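Long-range contact in putative sortase (Streptococcus pneumoniae, PDB 2W1J), which probably acts as a pilus-associated class C sortase, a transpeptidase that links pilin subunits into the pneumococcal pilus fibre: residues Asp77-Ala85 with Gln90-Gly98. Residues are numbered along the deposited sequence; the frame is centred on the assembly and turned at random.
Sequences DLPVYAGTA and QQGAGHLEG
The carbonyl O of Tyr81 takes the N-H of His95 at 2.8 Å and also meets the CA of Gly94 in a 3.4 Å C-H...O contact. Two further backbone bonds, Ala93 N to Pro79 O and Tyr81 N to Ala93 O, continue the parallel pairing, Val80 lying beside Ala93 and Tyr81 beside Gly94. On the face that carries Val80, its CG2 packs 4.2 Å from Ala93 CB, with Ile112 of strand 108-113 touching both residues. The other face belongs to Tyr81. Its CG stands anti to the carbonyl carbon (chi1 -61°), and the ring runs back along the strand pair until Tyr81 CE1 lies 4.2 Å from Gln91 CB. Gln91 OE1 sits over one ring face, while the ring edge faces Ala93 O. The phenol OH is tied by a water to Gln91 O and is also hydrogen-bonded to Arg65. Further along the chain from Tyr81, Gly83 O comes within 3.1 Å of Gly94 CA. Thr84 puts its methyl CG2 3.7 Å from His95 O, and its OG1 reaches Glu97 N through a second water. With helix 86-91 connecting the two parallel strands, this is a compact beta-alpha-beta crossover within the sortase beta-barrel fold.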
ATOM      1  N   ASP A  77       4.649  -3.792  10.594  1.00  6.50           N
ATOM      2  CA  ASP A  77       3.495  -2.907  10.682  1.00  8.15           C
ATOM      3  C   ASP A  77       4.014  -1.539  10.288  1.00  7.99           C
ATOM      4  O   ASP A  77       4.735  -0.895  11.055  1.00  9.33           O
ATOM      5  CB  ASP A  77       2.874  -2.902  12.083  1.00  9.41           C
ATOM      6  CG  ASP A  77       1.405  -2.469  12.077  1.00 12.04           C
ATOM      7  OD1 ASP A  77       0.870  -2.087  11.007  1.00 12.90           O
ATOM      8  OD2 ASP A  77       0.777  -2.511  13.155  1.00 15.39           O
ATOM      9  N   LEU A  78       3.691  -1.119   9.068  1.00  7.09           N
ATOM     10  CA  LEU A  78       4.252   0.118   8.521  1.00  7.07           C
ATOM     11  C   LEU A  78       3.164   1.127   8.220  1.00  6.30           C
ATOM     12  O   LEU A  78       2.143   0.781   7.630  1.00  6.55           O
ATOM     13  CB  LEU A  78       5.000  -0.155   7.219  1.00  8.06           C
ATOM     14  CG  LEU A  78       6.347  -0.856   7.295  1.00  9.74           C
ATOM     15  CD1 LEU A  78       6.859  -1.041   5.875  1.00  9.61           C
ATOM     16  CD2 LEU A  78       7.331  -0.038   8.125  1.00  9.66           C
ATOM     17  N   PRO A  79       3.393   2.392   8.588  1.00  5.98           N
ATOM     18  CA  PRO A  79       2.468   3.427   8.152  1.00  5.87           C
ATOM     19  C   PRO A  79       2.557   3.600   6.641  1.00  5.70           C
ATOM     20  O   PRO A  79       3.631   3.390   6.050  1.00  6.50           O
ATOM     21  CB  PRO A  79       2.985   4.680   8.854  1.00  6.59           C
ATOM     22  CG  PRO A  79       4.454   4.424   9.041  1.00  7.38           C
ATOM     23  CD  PRO A  79       4.595   2.940   9.245  1.00  5.66           C
ATOM     24  N   VAL A  80       1.432   3.950   6.021  1.00  5.93           N
ATOM     25  CA  VAL A  80       1.366   4.143   4.578  1.00  5.52           C
ATOM     26  C   VAL A  80       1.097   5.612   4.289  1.00  5.75           C
ATOM     27  O   VAL A  80       0.158   6.204   4.839  1.00  6.32           O
ATOM     28  CB  VAL A  80       0.233   3.284   3.951  1.00  5.77           C
ATOM     29  CG1 VAL A  80       0.125   3.556   2.465  1.00  6.69           C
ATOM     30  CG2 VAL A  80       0.464   1.804   4.215  1.00  6.74           C
ATOM     31  N   TYR A  81       1.926   6.200   3.432  1.00  5.62           N
ATOM     32  CA  TYR A  81       1.779   7.598   3.029  1.00  5.87           C
ATOM     33  C   TYR A  81       1.420   7.662   1.560  1.00  6.26           C
ATOM     34  O   TYR A  81       1.671   6.712   0.820  1.00  7.60           O
ATOM     35  CB  TYR A  81       3.086   8.366   3.251  1.00  6.66           C
ATOM     36  CG  TYR A  81       3.508   8.393   4.694  1.00  7.09           C
ATOM     37  CD1 TYR A  81       4.321   7.405   5.223  1.00  9.16           C
ATOM     38  CD2 TYR A  81       3.066   9.402   5.541  1.00  9.83           C
ATOM     39  CE1 TYR A  81       4.692   7.427   6.556  1.00 10.52           C
ATOM     40  CE2 TYR A  81       3.429   9.428   6.871  1.00 11.98           C
ATOM     41  CZ  TYR A  81       4.236   8.435   7.374  1.00 12.05           C
ATOM     42  OH  TYR A  81       4.597   8.474   8.703  1.00 16.20           O
ATOM     43  N   ALA A  82       0.845   8.785   1.136  1.00  6.29           N
ATOM     44  CA  ALA A  82       0.535   8.992  -0.272  1.00  5.99           C
ATOM     45  C   ALA A  82       1.799   9.148  -1.116  1.00  6.43           C
ATOM     46  O   ALA A  82       2.749   9.823  -0.720  1.00  6.83           O
ATOM     47  CB  ALA A  82      -0.369  10.202  -0.442  1.00  6.58           C
ATOM     48  N   GLY A  83       1.791   8.530  -2.290  1.00  6.34           N
ATOM     49  CA  GLY A  83       2.920   8.625  -3.212  1.00  7.29           C
ATOM     50  C   GLY A  83       4.121   7.818  -2.768  1.00  6.49           C
ATOM     51  O   GLY A  83       4.089   7.133  -1.740  1.00  6.76           O
ATOM     52  N   THR A  84       5.196   7.922  -3.542  1.00  7.01           N
ATOM     53  CA  THR A  84       6.360   7.077  -3.331  1.00  8.15           C
ATOM     54  C   THR A  84       7.650   7.881  -3.399  1.00  8.60           C
ATOM     55  O   THR A  84       8.706   7.343  -3.729  1.00  9.26           O
ATOM     56  CB  THR A  84       6.419   5.912  -4.350  1.00  7.95           C
ATOM     57  OG1 THR A  84       6.288   6.421  -5.681  1.00  8.79           O
ATOM     58  CG2 THR A  84       5.290   4.909  -4.093  1.00  8.90           C
ATOM     59  N   ALA A  85       7.562   9.168  -3.079  1.00  8.37           N
ATOM     60  CA  ALA A  85       8.747  10.024  -3.033  1.00  8.53           C
ATOM     61  C   ALA A  85       9.801   9.478  -2.071  1.00  8.71           C
ATOM     62  O   ALA A  85       9.488   8.742  -1.143  1.00  8.85           O
ATOM     63  CB  ALA A  85       8.356  11.444  -2.649  1.00  9.00           C
ATOM     64  N   GLN A  90      11.593   6.630   3.117  1.00 11.97           N
ATOM     65  CA  GLN A  90      12.480   6.669   4.272  1.00 12.86           C
ATOM     66  C   GLN A  90      11.704   6.511   5.575  1.00 12.81           C
ATOM     67  O   GLN A  90      12.248   6.049   6.582  1.00 14.09           O
ATOM     68  CB  GLN A  90      13.293   7.966   4.290  1.00 12.90           C
ATOM     69  CG  GLN A  90      14.338   8.038   3.192  1.00 16.15           C
ATOM     70  CD  GLN A  90      15.134   9.326   3.220  1.00 18.95           C
ATOM     71  OE1 GLN A  90      14.570  10.421   3.220  1.00 22.43           O
ATOM     72  NE2 GLN A  90      16.456   9.202   3.237  1.00 20.78           N
ATOM     73  N   GLN A  91      10.427   6.881   5.542  1.00 12.61           N
ATOM     74  CA  GLN A  91       9.598   6.926   6.739  1.00 12.79           C
ATOM     75  C   GLN A  91       8.689   5.701   6.915  1.00 11.22           C
ATOM     76  O   GLN A  91       8.320   5.347   8.031  1.00 11.30           O
ATOM     77  CB  GLN A  91       8.777   8.221   6.754  1.00 13.55           C
ATOM     78  CG  GLN A  91       9.625   9.485   6.858  1.00 16.93           C
ATOM     79  CD  GLN A  91       8.808  10.759   6.747  1.00 20.98           C
ATOM     80  OE1 GLN A  91       7.792  10.801   6.051  1.00 24.51           O
ATOM     81  NE2 GLN A  91       9.255  11.810   7.425  1.00 22.46           N
ATOM     82  N   GLY A  92       8.333   5.043   5.815  1.00  9.14           N
ATOM     83  CA  GLY A  92       7.419   3.905   5.882  1.00  8.02           C
ATOM     84  C   GLY A  92       7.132   3.372   4.500  1.00  6.69           C
ATOM     85  O   GLY A  92       8.034   3.300   3.664  1.00  7.53           O
ATOM     86  N   ALA A  93       5.883   2.988   4.262  1.00  4.68           N
ATOM     87  CA  ALA A  93       5.462   2.524   2.951  1.00  4.82           C
ATOM     88  C   ALA A  93       4.782   3.657   2.189  1.00  4.33           C
ATOM     89  O   ALA A  93       4.191   4.570   2.793  1.00  4.81           O
ATOM     90  CB  ALA A  93       4.502   1.336   3.087  1.00  5.74           C
ATOM     91  N   GLY A  94       4.846   3.594   0.864  1.00  4.28           N
ATOM     92  CA  GLY A  94       4.190   4.577   0.010  1.00  5.92           C
ATOM     93  C   GLY A  94       3.150   3.934  -0.883  1.00  5.66           C
ATOM     94  O   GLY A  94       3.352   2.850  -1.426  1.00  8.19           O
ATOM     95  N   HIS A  95       2.026   4.609  -1.055  1.00  5.53           N
ATOM     96  CA  HIS A  95       1.008   4.147  -1.981  1.00  5.09           C
ATOM     97  C   HIS A  95       1.391   4.555  -3.403  1.00  4.70           C
ATOM     98  O   HIS A  95       1.730   5.716  -3.653  1.00  5.68           O
ATOM     99  CB  HIS A  95      -0.333   4.759  -1.597  1.00  5.18           C
ATOM    100  CG  HIS A  95      -1.410   4.482  -2.591  1.00  5.36           C
ATOM    101  ND1 HIS A  95      -1.801   5.404  -3.539  1.00  5.78           N
ATOM    102  CD2 HIS A  95      -2.150   3.369  -2.809  1.00  6.30           C
ATOM    103  CE1 HIS A  95      -2.739   4.868  -4.300  1.00  6.89           C
ATOM    104  NE2 HIS A  95      -2.965   3.635  -3.881  1.00  6.16           N
ATOM    105  N   LEU A  96       1.335   3.605  -4.332  1.00  4.83           N
ATOM    106  CA  LEU A  96       1.693   3.865  -5.717  1.00  5.20           C
ATOM    107  C   LEU A  96       0.598   4.641  -6.445  1.00  5.49           C
ATOM    108  O   LEU A  96      -0.483   4.119  -6.726  1.00  5.59           O
ATOM    109  CB  LEU A  96       2.000   2.556  -6.442  1.00  5.18           C
ATOM    110  CG  LEU A  96       2.613   2.638  -7.848  1.00  5.68           C
ATOM    111  CD1 LEU A  96       3.924   3.409  -7.852  1.00  8.66           C
ATOM    112  CD2 LEU A  96       2.823   1.245  -8.416  1.00  6.76           C
ATOM    113  N   GLU A  97       0.876   5.902  -6.756  1.00  5.59           N
ATOM    114  CA  GLU A  97      -0.117   6.739  -7.415  1.00  6.07           C
ATOM    115  C   GLU A  97      -0.469   6.162  -8.780  1.00  6.20           C
ATOM    116  O   GLU A  97       0.403   5.669  -9.498  1.00  5.99           O
ATOM    117  CB  GLU A  97       0.381   8.183  -7.537  1.00  6.32           C
ATOM    118  CG  GLU A  97      -0.688   9.146  -8.052  1.00  7.56           C
ATOM    119  CD  GLU A  97      -0.299  10.614  -7.935  1.00  8.92           C
ATOM    120  OE1 GLU A  97       0.860  10.908  -7.566  1.00  8.85           O
ATOM    121  OE2 GLU A  97      -1.163  11.476  -8.218  1.00  9.25           O
ATOM    122  N   GLY A  98      -1.755   6.193  -9.118  1.00  5.27           N
ATOM    123  CA  GLY A  98      -2.250   5.517 -10.309  1.00  5.24           C
ATOM    124  C   GLY A  98      -2.942   4.208  -9.975  1.00  4.21           C
ATOM    125  O   GLY A  98      -3.664   3.670 -10.807  1.00  4.91           O
TER
HETATM  126  O   HOH W   1       6.648   7.186   9.737  1.00  9.57           O
HETATM  127  O   HOH W   2       3.650   7.080  -6.696  1.00  5.69           O